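Local structure of alpha-ketoglutarate-dependent non-heme iron oxygenase EasH (Aspergillus japonicus, 5M0T) at residues R13-S18 with G32-E37; E22-V27 with H98-R103; T157-F162 with L221-P226; F162-G167 with A191-M196. The protein probably catalyses an iron(II)- and 2-oxoglutarate-dependent oxidation step in the biosynthesis of the ergot alkaloid cycloclavine. All blocks are in the same frame, centred on the assembly; numbering follows the deposited sequence.

Contact 1 (R13-S18 with G32-E37). With ZN (zinc ion), chain G.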
loop_
_atom_site.group_PDB
_atom_site.type_symbol
_atom_site.label_atom_id
_atom_site.label_comp_id
_atom_site.label_asym_id
_atom_site.label_seq_id
_atom_site.Cartn_x
_atom_site.Cartn_y
_atom_site.Cartn_z
ATOM N N ARG A 13 8.003 30.387 4.408
ATOM C CA ARG A 13 7.353 31.281 3.457
ATOM C C ARG A 13 5.870 31.029 3.464
ATOM O O ARG A 13 5.399 29.958 3.855
ATOM C CB ARG A 13 7.959 31.155 2.053
ATOM C CG ARG A 13 9.253 31.948 1.937
ATOM C CD ARG A 13 9.725 32.090 0.505
ATOM N NE ARG A 13 10.321 30.856 0.001
ATOM C CZ ARG A 13 10.723 30.655 -1.257
ATOM N NH1 ARG A 13 10.578 31.597 -2.181
ATOM N NH2 ARG A 13 11.270 29.495 -1.596
ATOM N N ARG A 14 5.162 32.060 3.036
ATOM C CA ARG A 14 3.726 32.187 3.150
ATOM C C ARG A 14 3.208 32.633 1.775
ATOM O O ARG A 14 3.782 33.542 1.156
ATOM C CB ARG A 14 3.461 33.265 4.195
ATOM C CG ARG A 14 2.078 33.291 4.803
ATOM C CD ARG A 14 1.963 34.396 5.848
ATOM N NE ARG A 14 2.610 34.084 7.120
ATOM C CZ ARG A 14 2.142 33.260 8.065
ATOM N NH1 ARG A 14 1.005 32.581 7.907
ATOM N NH2 ARG A 14 2.847 33.100 9.183
ATOM N N ILE A 15 2.156 31.994 1.283
ATOM C CA ILE A 15 1.680 32.247 -0.085
ATOM C C ILE A 15 0.164 32.025 -0.142
ATOM O O ILE A 15 -0.345 31.053 0.414
ATOM C CB ILE A 15 2.453 31.362 -1.111
ATOM C CG1 ILE A 15 2.341 31.905 -2.526
ATOM C CG2 ILE A 15 2.003 29.930 -1.048
ATOM C CD1 ILE A 15 3.206 31.142 -3.510
ATOM N N PRO A 16 -0.575 32.943 -0.789
ATOM C CA PRO A 16 -2.037 32.773 -0.834
ATOM C C PRO A 16 -2.488 31.614 -1.720
ATOM O O PRO A 16 -1.824 31.292 -2.711
ATOM C CB PRO A 16 -2.530 34.115 -1.393
ATOM C CG PRO A 16 -1.365 34.687 -2.125
ATOM C CD PRO A 16 -0.144 34.214 -1.402
ATOM N N ARG A 17 -3.611 31.000 -1.350
ATOM C CA ARG A 17 -4.239 29.923 -2.134
ATOM C C ARG A 17 -4.465 30.311 -3.613
ATOM O O ARG A 17 -4.317 29.495 -4.513
ATOM C CB ARG A 17 -5.581 29.555 -1.488
ATOM C CG ARG A 17 -6.272 28.352 -2.097
ATOM C CD ARG A 17 -7.759 28.290 -1.793
ATOM N NE ARG A 17 -8.348 27.311 -2.694
ATOM C CZ ARG A 17 -8.354 25.989 -2.531
ATOM N NH1 ARG A 17 -7.843 25.411 -1.457
ATOM N NH2 ARG A 17 -8.915 25.237 -3.474
ATOM N N SER A 18 -4.797 31.576 -3.843
ATOM C CA SER A 18 -5.042 32.102 -5.182
ATOM C C SER A 18 -3.810 32.148 -6.116
ATOM O O SER A 18 -3.971 32.347 -7.333
ATOM C CB SER A 18 -5.625 33.502 -5.061
ATOM O OG SER A 18 -4.677 34.367 -4.458
ATOM N N GLY A 32 10.609 22.698 1.241
ATOM C CA GLY A 32 9.992 21.522 1.853
ATOM C C GLY A 32 8.734 21.792 2.651
ATOM O O GLY A 32 8.104 20.858 3.159
ATOM N N VAL A 33 8.352 23.064 2.742
ATOM C CA VAL A 33 7.257 23.489 3.577
ATOM C C VAL A 33 6.868 24.901 3.156
ATOM O O VAL A 33 7.743 25.728 2.870
ATOM C CB VAL A 33 7.622 23.412 5.093
ATOM C CG1 VAL A 33 8.834 24.280 5.438
ATOM C CG2 VAL A 33 6.432 23.794 5.962
ATOM N N VAL A 34 5.567 25.159 3.077
ATOM C CA VAL A 34 5.041 26.505 2.785
ATOM C C VAL A 34 3.691 26.679 3.480
ATOM O O VAL A 34 2.937 25.721 3.598
ATOM C CB VAL A 34 4.905 26.738 1.249
ATOM C CG1 VAL A 34 4.029 25.683 0.600
ATOM C CG2 VAL A 34 4.378 28.125 0.924
ATOM N N VAL A 35 3.398 27.889 3.944
ATOM C CA VAL A 35 2.062 28.217 4.461
ATOM C C VAL A 35 1.145 28.674 3.308
ATOM O O VAL A 35 1.472 29.606 2.567
ATOM C CB VAL A 35 2.129 29.289 5.564
ATOM C CG1 VAL A 35 0.723 29.696 6.007
ATOM C CG2 VAL A 35 2.964 28.792 6.749
ATOM N N ILE A 36 0.027 27.973 3.141
ATOM C CA ILE A 36 -1.025 28.369 2.208
ATOM C C ILE A 36 -2.052 29.207 2.969
ATOM O O ILE A 36 -2.799 28.676 3.791
ATOM C CB ILE A 36 -1.728 27.160 1.544
ATOM C CG1 ILE A 36 -0.716 26.197 0.920
ATOM C CG2 ILE A 36 -2.681 27.625 0.462
ATOM C CD1 ILE A 36 -1.318 24.951 0.300
ATOM N N GLU A 37 -2.098 30.502 2.677
ATOM C CA GLU A 37 -3.114 31.384 3.250
ATOM C C GLU A 37 -4.454 31.078 2.607
ATOM O O GLU A 37 -4.576 31.061 1.374
ATOM C CB GLU A 37 -2.779 32.872 3.058
ATOM C CG GLU A 37 -1.590 33.368 3.868
ATOM C CD GLU A 37 -1.805 33.302 5.372
ATOM O OE1 GLU A 37 -2.933 33.544 5.839
ATOM O OE2 GLU A 37 -0.833 33.015 6.094
HETATM ZN ZN ZN G . -2.885 33.971 7.776
HETATM O O HOH W 1 9.006 28.110 3.162
HETATM O O HOH W 2 -4.824 34.417 7.777
#

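Contact 2 (E22-V27 with H98-R103). With ZN (zinc ion), chain F.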
loop_
_atom_site.group_PDB
_atom_site.type_symbol
_atom_site.label_atom_id
_atom_site.label_comp_id
_atom_site.label_asym_id
_atom_site.label_seq_id
_atom_site.Cartn_x
_atom_site.Cartn_y
_atom_site.Cartn_z
ATOM N N GLU A 22 1.318 25.838 -9.218
ATOM C CA GLU A 22 2.684 25.982 -9.725
ATOM C C GLU A 22 3.556 26.789 -8.750
ATOM O O GLU A 22 4.645 26.376 -8.382
ATOM C CB GLU A 22 2.712 26.649 -11.104
ATOM C CG GLU A 22 2.032 25.864 -12.212
ATOM C CD GLU A 22 0.542 26.180 -12.409
ATOM O OE1 GLU A 22 -0.140 26.728 -11.507
ATOM O OE2 GLU A 22 0.007 25.871 -13.500
ATOM N N ALA A 23 3.058 27.946 -8.339
ATOM C CA ALA A 23 3.780 28.822 -7.429
ATOM C C ALA A 23 3.957 28.177 -6.063
ATOM O O ALA A 23 5.013 28.277 -5.475
ATOM C CB ALA A 23 3.059 30.149 -7.305
ATOM N N ILE A 24 2.931 27.492 -5.580
ATOM C CA ILE A 24 2.997 26.802 -4.287
ATOM C C ILE A 24 3.954 25.608 -4.356
ATOM O O ILE A 24 4.753 25.381 -3.417
ATOM C CB ILE A 24 1.589 26.374 -3.810
ATOM C CG1 ILE A 24 0.761 27.632 -3.523
ATOM C CG2 ILE A 24 1.670 25.499 -2.558
ATOM C CD1 ILE A 24 -0.715 27.410 -3.356
ATOM N N PHE A 25 3.894 24.866 -5.466
ATOM C CA PHE A 25 4.781 23.735 -5.651
ATOM C C PHE A 25 6.251 24.124 -5.686
ATOM O O PHE A 25 7.096 23.364 -5.199
ATOM C CB PHE A 25 4.439 22.910 -6.890
ATOM C CG PHE A 25 5.224 21.616 -6.968
ATOM C CD1 PHE A 25 4.999 20.607 -6.026
ATOM C CD2 PHE A 25 6.198 21.421 -7.941
ATOM C CE1 PHE A 25 5.718 19.426 -6.067
ATOM C CE2 PHE A 25 6.919 20.245 -7.992
ATOM C CZ PHE A 25 6.689 19.242 -7.048
ATOM N N GLN A 26 6.549 25.298 -6.236
ATOM C CA GLN A 26 7.924 25.776 -6.327
ATOM C C GLN A 26 8.541 26.029 -4.939
ATOM O O GLN A 26 9.656 25.590 -4.683
ATOM C CB GLN A 26 7.991 27.032 -7.176
ATOM C CG GLN A 26 9.391 27.457 -7.539
ATOM C CD GLN A 26 9.409 28.713 -8.414
ATOM O OE1 GLN A 26 8.599 28.874 -9.329
ATOM N NE2 GLN A 26 10.348 29.605 -8.131
ATOM N N VAL A 27 7.811 26.723 -4.061
ATOM C CA VAL A 27 8.280 26.947 -2.690
ATOM C C VAL A 27 8.440 25.606 -1.945
ATOM O O VAL A 27 9.382 25.426 -1.179
ATOM C CB VAL A 27 7.353 27.894 -1.881
ATOM C CG1 VAL A 27 7.887 28.079 -0.459
ATOM C CG2 VAL A 27 7.235 29.248 -2.565
ATOM N N HIS A 98 -5.368 18.492 -5.487
ATOM C CA HIS A 98 -5.063 17.570 -6.567
ATOM C C HIS A 98 -3.958 18.065 -7.496
ATOM O O HIS A 98 -3.157 17.269 -7.953
ATOM C CB HIS A 98 -6.328 17.236 -7.343
ATOM C CG HIS A 98 -7.258 16.360 -6.582
ATOM N ND1 HIS A 98 -6.983 15.035 -6.338
ATOM C CD2 HIS A 98 -8.435 16.622 -5.974
ATOM C CE1 HIS A 98 -7.960 14.508 -5.626
ATOM N NE2 HIS A 98 -8.852 15.450 -5.391
ATOM N N GLY A 99 -3.897 19.367 -7.755
ATOM C CA GLY A 99 -2.805 19.933 -8.562
ATOM C C GLY A 99 -1.439 19.694 -7.937
ATOM O O GLY A 99 -0.500 19.314 -8.627
ATOM N N LEU A 100 -1.350 19.902 -6.625
ATOM C CA LEU A 100 -0.106 19.705 -5.879
ATOM C C LEU A 100 0.290 18.233 -5.782
ATOM O O LEU A 100 1.473 17.901 -5.938
ATOM C CB LEU A 100 -0.210 20.313 -4.477
ATOM C CG LEU A 100 -0.280 21.836 -4.443
ATOM C CD1 LEU A 100 -0.865 22.347 -3.134
ATOM C CD2 LEU A 100 1.079 22.444 -4.682
ATOM N N CYS A 101 -0.686 17.357 -5.545
ATOM C CA CYS A 101 -0.427 15.915 -5.512
ATOM C C CYS A 101 0.046 15.379 -6.872
ATOM O O CYS A 101 0.972 14.568 -6.918
ATOM C CB CYS A 101 -1.654 15.149 -5.026
ATOM S SG CYS A 101 -2.070 15.451 -3.283
ATOM N N LYS A 102 -0.577 15.833 -7.965
ATOM C CA LYS A 102 -0.149 15.427 -9.303
ATOM C C LYS A 102 1.302 15.801 -9.568
ATOM O O LYS A 102 2.034 15.025 -10.148
ATOM C CB LYS A 102 -1.031 16.040 -10.392
ATOM C CG LYS A 102 -2.375 15.351 -10.550
ATOM C CD LYS A 102 -3.195 15.989 -11.659
ATOM C CE LYS A 102 -4.666 15.637 -11.540
ATOM N NZ LYS A 102 -5.459 16.648 -12.289
ATOM N N ARG A 103 1.710 16.985 -9.123
ATOM C CA ARG A 103 3.086 17.430 -9.294
ATOM C C ARG A 103 4.075 16.688 -8.397
ATOM O O ARG A 103 5.159 16.366 -8.839
ATOM C CB ARG A 103 3.202 18.927 -9.049
ATOM C CG ARG A 103 2.744 19.749 -10.228
ATOM C CD ARG A 103 2.741 21.228 -9.907
ATOM N NE ARG A 103 1.643 21.888 -10.596
ATOM C CZ ARG A 103 1.612 22.133 -11.903
ATOM N NH1 ARG A 103 2.641 21.827 -12.706
ATOM N NH2 ARG A 103 0.535 22.724 -12.415
HETATM ZN ZN ZN F . -1.721 26.642 -12.791
HETATM O O HOH W 3 -1.115 27.981 -14.142
HETATM O O HOH W 4 -2.975 25.171 -12.268
#

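Contact 3 (T157-F162 with L221-P226). With AKG (2-oxoglutaric acid), chain D.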
loop_
_atom_site.group_PDB
_atom_site.type_symbol
_atom_site.label_atom_id
_atom_site.label_comp_id
_atom_site.label_asym_id
_atom_site.label_seq_id
_atom_site.Cartn_x
_atom_site.Cartn_y
_atom_site.Cartn_z
ATOM N N THR A 157 -4.190 21.952 8.259
ATOM C CA THR A 157 -5.000 23.149 8.336
ATOM C C THR A 157 -5.248 23.550 9.790
ATOM O O THR A 157 -5.581 22.713 10.628
ATOM C CB THR A 157 -6.349 22.923 7.625
ATOM O OG1 THR A 157 -6.116 22.420 6.308
ATOM C CG2 THR A 157 -7.153 24.200 7.567
ATOM N N ALA A 158 -5.106 24.843 10.068
ATOM C CA ALA A 158 -5.459 25.411 11.355
ATOM C C ALA A 158 -6.986 25.570 11.450
ATOM O O ALA A 158 -7.604 26.234 10.624
ATOM C CB ALA A 158 -4.757 26.747 11.554
ATOM N N LEU A 159 -7.586 24.936 12.452
ATOM C CA LEU A 159 -9.020 25.052 12.709
ATOM C C LEU A 159 -9.340 25.999 13.854
ATOM O O LEU A 159 -10.516 26.305 14.068
ATOM C CB LEU A 159 -9.622 23.676 12.985
ATOM C CG LEU A 159 -9.515 22.648 11.857
ATOM C CD1 LEU A 159 -10.096 21.313 12.294
ATOM C CD2 LEU A 159 -10.207 23.153 10.590
ATOM N N THR A 160 -8.309 26.395 14.609
ATOM C CA THR A 160 -8.350 27.527 15.528
ATOM C C THR A 160 -7.139 28.392 15.186
ATOM O O THR A 160 -6.337 28.013 14.332
ATOM C CB THR A 160 -8.172 27.083 16.991
ATOM O OG1 THR A 160 -6.911 26.415 17.133
ATOM C CG2 THR A 160 -9.291 26.160 17.438
ATOM N N ASP A 161 -6.979 29.528 15.871
ATOM C CA ASP A 161 -5.730 30.305 15.764
ATOM C C ASP A 161 -4.545 29.398 16.093
ATOM O O ASP A 161 -4.656 28.545 16.956
ATOM C CB ASP A 161 -5.723 31.547 16.678
ATOM C CG ASP A 161 -6.591 32.715 16.130
ATOM O OD1 ASP A 161 -6.690 32.956 14.907
ATOM O OD2 ASP A 161 -7.193 33.423 16.947
ATOM N N PHE A 162 -3.457 29.557 15.349
ATOM C CA PHE A 162 -2.206 28.844 15.541
ATOM C C PHE A 162 -1.180 29.911 15.916
ATOM O O PHE A 162 -0.876 30.774 15.087
ATOM C CB PHE A 162 -1.757 28.165 14.237
ATOM C CG PHE A 162 -1.992 26.681 14.175
ATOM C CD1 PHE A 162 -3.155 26.104 14.670
ATOM C CD2 PHE A 162 -1.062 25.865 13.568
ATOM C CE1 PHE A 162 -3.354 24.736 14.599
ATOM C CE2 PHE A 162 -1.262 24.495 13.476
ATOM C CZ PHE A 162 -2.407 23.925 14.004
ATOM N N LEU A 221 -7.590 25.554 23.539
ATOM C CA LEU A 221 -7.504 24.278 22.833
ATOM C C LEU A 221 -7.126 24.571 21.391
ATOM O O LEU A 221 -7.914 25.167 20.656
ATOM C CB LEU A 221 -8.834 23.533 22.860
ATOM C CG LEU A 221 -9.385 23.195 24.234
ATOM C CD1 LEU A 221 -10.905 23.307 24.172
ATOM C CD2 LEU A 221 -8.925 21.824 24.746
ATOM N N ARG A 222 -5.929 24.148 21.001
ATOM C CA ARG A 222 -5.376 24.413 19.663
ATOM C C ARG A 222 -5.735 23.237 18.751
ATOM O O ARG A 222 -5.276 22.128 18.977
ATOM C CB ARG A 222 -3.856 24.661 19.787
ATOM C CG ARG A 222 -3.012 24.672 18.515
ATOM C CD ARG A 222 -2.805 23.264 17.994
ATOM N NE ARG A 222 -1.533 23.024 17.373
ATOM C CZ ARG A 222 -1.188 21.868 16.807
ATOM N NH1 ARG A 222 -2.024 20.820 16.752
ATOM N NH2 ARG A 222 0.011 21.770 16.259
ATOM N N ARG A 223 -6.585 23.474 17.751
ATOM C CA ARG A 223 -7.105 22.399 16.904
ATOM C C ARG A 223 -6.481 22.461 15.514
ATOM O O ARG A 223 -6.666 23.439 14.796
ATOM C CB ARG A 223 -8.624 22.484 16.791
ATOM C CG ARG A 223 -9.216 21.387 15.913
ATOM C CD ARG A 223 -10.638 20.953 16.252
ATOM N NE ARG A 223 -11.515 21.992 16.789
ATOM C CZ ARG A 223 -12.831 21.844 16.960
ATOM N NH1 ARG A 223 -13.455 20.708 16.627
ATOM N NH2 ARG A 223 -13.540 22.851 17.457
ATOM N N GLY A 224 -5.737 21.422 15.156
ATOM C CA GLY A 224 -5.149 21.281 13.824
ATOM C C GLY A 224 -5.825 20.177 13.037
ATOM O O GLY A 224 -6.527 19.344 13.613
ATOM N N PHE A 225 -5.593 20.161 11.723
ATOM C CA PHE A 225 -6.258 19.223 10.813
ATOM C C PHE A 225 -5.263 18.703 9.783
ATOM O O PHE A 225 -5.191 19.237 8.679
ATOM C CB PHE A 225 -7.446 19.957 10.171
ATOM C CG PHE A 225 -8.155 19.208 9.084
ATOM C CD1 PHE A 225 -8.252 17.827 9.072
ATOM C CD2 PHE A 225 -8.779 19.917 8.069
ATOM C CE1 PHE A 225 -8.922 17.172 8.057
ATOM C CE2 PHE A 225 -9.447 19.267 7.056
ATOM C CZ PHE A 225 -9.519 17.893 7.048
ATOM N N PRO A 226 -4.440 17.703 10.160
ATOM C CA PRO A 226 -3.554 17.071 9.187
ATOM C C PRO A 226 -4.327 16.241 8.184
ATOM O O PRO A 226 -5.179 15.459 8.564
ATOM C CB PRO A 226 -2.668 16.153 10.045
ATOM C CG PRO A 226 -3.442 15.957 11.307
ATOM C CD PRO A 226 -4.076 17.297 11.532
HETATM C C1 AKG D . 2.107 14.067 13.349
HETATM O O1 AKG D . 2.711 13.346 12.556
HETATM O O2 AKG D . 1.316 13.622 14.297
HETATM C C2 AKG D . 2.196 15.599 13.323
HETATM O O5 AKG D . 3.171 16.103 12.800
HETATM C C3 AKG D . 1.094 16.450 13.899
HETATM C C4 AKG D . 1.441 17.930 13.906
HETATM C C5 AKG D . 0.380 18.814 14.502
HETATM O O3 AKG D . -0.783 18.254 14.739
HETATM O O4 AKG D . 0.599 19.981 14.736
HETATM O O HOH W 5 -6.132 19.783 5.976
#

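Contact 4 (F162-G167 with A191-M196)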
loop_
_atom_site.group_PDB
_atom_site.type_symbol
_atom_site.label_atom_id
_atom_site.label_comp_id
_atom_site.label_asym_id
_atom_site.label_seq_id
_atom_site.Cartn_x
_atom_site.Cartn_y
_atom_site.Cartn_z
ATOM N N PHE A 162 -3.457 29.557 15.349
ATOM C CA PHE A 162 -2.206 28.844 15.541
ATOM C C PHE A 162 -1.180 29.911 15.916
ATOM O O PHE A 162 -0.876 30.774 15.087
ATOM C CB PHE A 162 -1.757 28.165 14.237
ATOM C CG PHE A 162 -1.992 26.681 14.175
ATOM C CD1 PHE A 162 -3.155 26.104 14.670
ATOM C CD2 PHE A 162 -1.062 25.865 13.568
ATOM C CE1 PHE A 162 -3.354 24.736 14.599
ATOM C CE2 PHE A 162 -1.262 24.495 13.476
ATOM C CZ PHE A 162 -2.407 23.925 14.004
ATOM N N THR A 163 -0.658 29.841 17.150
ATOM C CA THR A 163 0.317 30.810 17.684
ATOM C C THR A 163 1.587 30.099 18.192
ATOM O O THR A 163 1.549 28.911 18.524
ATOM C CB THR A 163 -0.253 31.626 18.863
ATOM O OG1 THR A 163 -0.360 30.788 20.024
ATOM C CG2 THR A 163 -1.622 32.238 18.520
ATOM N N ALA A 164 2.699 30.830 18.251
ATOM C CA ALA A 164 3.915 30.302 18.844
ATOM C C ALA A 164 3.582 29.676 20.212
ATOM O O ALA A 164 3.888 28.495 20.438
ATOM C CB ALA A 164 4.961 31.389 18.993
ATOM N N GLU A 165 2.883 30.442 21.055
ATOM C CA GLU A 165 2.537 30.039 22.414
ATOM C C GLU A 165 1.546 28.870 22.539
ATOM O O GLU A 165 1.687 28.049 23.444
ATOM C CB GLU A 165 1.991 31.243 23.184
ATOM C CG GLU A 165 3.077 32.256 23.541
ATOM C CD GLU A 165 3.534 32.153 24.999
ATOM O OE1 GLU A 165 2.653 32.125 25.889
ATOM O OE2 GLU A 165 4.759 32.137 25.282
ATOM N N ASN A 166 0.552 28.788 21.656
ATOM C CA ASN A 166 -0.511 27.778 21.802
ATOM C C ASN A 166 -0.219 26.442 21.117
ATOM O O ASN A 166 -1.083 25.572 21.102
ATOM C CB ASN A 166 -1.907 28.345 21.427
ATOM C CG ASN A 166 -2.224 28.308 19.946
ATOM O OD1 ASN A 166 -1.445 27.825 19.115
ATOM N ND2 ASN A 166 -3.406 28.838 19.608
ATOM N N GLY A 167 0.981 26.283 20.556
ATOM C CA GLY A 167 1.417 24.996 20.016
ATOM C C GLY A 167 1.422 24.859 18.498
ATOM O O GLY A 167 1.458 23.733 17.977
ATOM N N ALA A 191 12.932 25.167 15.893
ATOM C CA ALA A 191 12.135 25.180 14.661
ATOM C C ALA A 191 11.139 26.336 14.634
ATOM O O ALA A 191 10.860 26.953 15.654
ATOM C CB ALA A 191 11.428 23.844 14.456
ATOM N N ILE A 192 10.607 26.621 13.451
ATOM C CA ILE A 192 9.764 27.797 13.223
ATOM C C ILE A 192 8.294 27.394 13.375
ATOM O O ILE A 192 7.831 26.482 12.701
ATOM C CB ILE A 192 9.981 28.384 11.812
ATOM C CG1 ILE A 192 11.455 28.755 11.609
ATOM C CG2 ILE A 192 9.081 29.610 11.601
ATOM C CD1 ILE A 192 11.853 28.967 10.164
ATOM N N PRO A 193 7.553 28.066 14.265
ATOM C CA PRO A 193 6.138 27.735 14.369
ATOM C C PRO A 193 5.338 28.314 13.191
ATOM O O PRO A 193 5.621 29.424 12.749
ATOM C CB PRO A 193 5.726 28.370 15.701
ATOM C CG PRO A 193 6.654 29.506 15.888
ATOM C CD PRO A 193 7.945 29.143 15.189
ATOM N N ALA A 194 4.374 27.555 12.684
ATOM C CA ALA A 194 3.547 28.020 11.558
ATOM C C ALA A 194 2.390 28.836 12.132
ATOM O O ALA A 194 1.289 28.335 12.393
ATOM C CB ALA A 194 3.053 26.855 10.713
ATOM N N VAL A 195 2.666 30.111 12.345
ATOM C CA VAL A 195 1.671 31.029 12.883
ATOM C C VAL A 195 0.621 31.287 11.794
ATOM O O VAL A 195 0.977 31.652 10.681
ATOM C CB VAL A 195 2.331 32.333 13.360
ATOM C CG1 VAL A 195 1.273 33.328 13.798
ATOM C CG2 VAL A 195 3.292 32.045 14.515
ATOM N N MET A 196 -0.656 31.097 12.115
ATOM C CA MET A 196 -1.701 30.947 11.096
ATOM C C MET A 196 -3.067 31.240 11.666
ATOM O O MET A 196 -3.312 30.956 12.819
ATOM C CB MET A 196 -1.740 29.502 10.588
ATOM C CG MET A 196 -0.693 29.127 9.558
ATOM S SD MET A 196 -0.964 27.478 8.878
ATOM C CE MET A 196 -0.827 26.455 10.362
#

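Contact 1 (R13-S18 with G32-E37)
R14 and E37 form a salt bridge on one face of the parallel pair made by strands 14-16 and 33-37, and four backbone hydrogen bonds join the two strands. V35 N gives to R13 O at 2.9 Å, nearly straight (177°), while V35 O accepts from I15 N at 2.8 Å; V35 thus uses both its backbone N and its O on segment 13-18, through R13 and I15. I15 O takes E37 N, which approaches from above the carbonyl plane, and I36 CA adds a CA-H...O contact of 3.3 Å to the same oxygen. R17 N closes the series on E37 O, and at the other end a water accepts from R13 N and donates to V33 O.

In the salt bridge, R14 NH1 meets E37 OE2 at 2.6 Å, in the guanidinium plane and almost on the line of the carboxylate C-O bond. A bend at chi3 (-76°) brings the guanidinium round to E37. E37 OE1 binds a zinc ion at 2.0 Å, with D200 and a water as further ligands, so cation and metal probably share the carboxylate charge. R14 NH2 goes to V195 O, R13 pairs with E30 and D31, and R17 with D94.

On the face covered by helix 21-31, I15 CG2 touches V34 CG2 at 3.6 Å; that helix completes the beta-alpha-beta unit, and strand 33-37 continues the sheet through V34 and I36 to strand 201-205.

Contact 2 (E22-V27 with H98-R103)
Helix-helix packing joins F25 and I24 of helix 21-31 to L100 and R103 of helix 95-105, on the outside of the cupin-type core of this oxygenase. The short segments approach to 9.8 Å and cross at -49°, with no hydrogen bond between them. F25 sends its ring toward the second helix, CG anti to the backbone N (chi1 -171°), and one ring face receives the aliphatic part of R103: CB sits 3.7 Å from the ring centroid, only 4° off the normal, in a CH-pi contact. Further along, R103 CD lies 3.8 Å from F25 CB. Deeper in the interface the L100 branch CD2 lies 3.8 Å from I24 CG2, the two side chains crossing at about a right angle; I24 also packs on I15 and V34 of the sheet.

At the polar edge of the contact R103 is salt-bridged to D21. E22 lays its aliphatic CG over a face of the R103 guanidinium, displaced from the centre of the group, while its carboxylate chelates a zinc ion that two waters also bind. R103 NH2 comes no closer than 3.4 Å to E22 OE2, and both E22 oxygens, OE1 and OE2, hold the zinc at 2.0 Å.

Contact 3 (T157-F162 with L221-P226)
R222 and F162 pack together where antiparallel strands 152-158 and 222-231 of the jelly-roll core, the double-stranded beta-helix of 2-oxoglutarate oxygenases, run to the cosubstrate pocket. T157 and F225 form a hydrogen-bonded pair, with T157 N giving to F225 O at 2.9 Å. L159 N prolongs the pairing by donating to R223 O, and T160 OG1 accepts from R223 N at 3.0 Å while donating to D161 O.

From CB, which lies against N166 O, the R222 side chain leaves with CG anti to the backbone N (chi1 168°) and then bends at chi2 and chi3 to pass along the F162 ring. CG and CD both meet F162 CE1, CD at 3.7 Å. NE is 3.6 Å from F162 CZ, and that ring carbon covers one guanidinium face, displaced from its centre; the two planes are 13° apart, a nearly parallel overlap that probably helps to keep the group flat. The tip takes the C5 carboxylate of 2-oxoglutarate, the role expected of the arginine in this family: NH1 gives a long, weak bond to O3, and NH2, which also donates to G167 O, approaches O4 at a doubtfully short 2.4 Å.

Contact 4 (F162-G167 with A191-M196)
F162 and M196 form a single antiparallel bridge that ties the loop after strand 152-158, with its ST motif and type I turn from A164 to G167, to the chain following strand 192-193. The backbone bonds of this hydrogen-bonded pair are reciprocal: F162 N gives to M196 O at 2.9 Å, and M196 N gives to F162 O at 3.0 Å. V195 CA adds a CA-H...O contact to F162 O, so that oxygen serves two partners. Just before the bridge, A194 is the centre of an inverse gamma turn, and its carbonyl oxygen points at the edge of the F162 ring, 3.6 Å from CD2 and in the ring plane.

Hydrogen bonds within the first loop fix its shape. N166 N donates to T163 OG1 at 2.7 Å, which defines the ST motif, and N166 OD1 takes T163 N in return at 2.9 Å, from above the amide plane. N166 ND2 turns back to D161 O, so both ends of this buried amide are used.

Van der Waals packing completes the interface. V195 CG2 lies against the backbone at A164 N. Among apolar side chains, A164 CB rests on P193 CG at 4.0 Å. M196 runs alongside F162 and points the same way, its chain bending at chi3 (-61°) near the end. The methyl carbon, not the sulfur, makes the close approach: M196 CE comes within 3.3 Å of F162 CD2.

Overall arrangement
Contacts 1 and 2 cross along the chain, because helix 21-31 of contact 2 links the two strands of contact 1; their centres are 11 Å apart and they touch through I15, V34, I24 and V27. Contacts 3 and 4 come later, with contact 4 nested inside the loop closed by contact 3 and F162 common to both, 10 Å between centres. Contacts 1 and 3 lie in the same mixed sheet, centres about 16 Å apart, while R14 to V195 connects contacts 1 and 4. Contact 2, its centre 23 to 24 Å from those of contacts 3 and 4, covers the sheet away from the 2-oxoglutarate site, which contact 3 reaches and contact 4 borders.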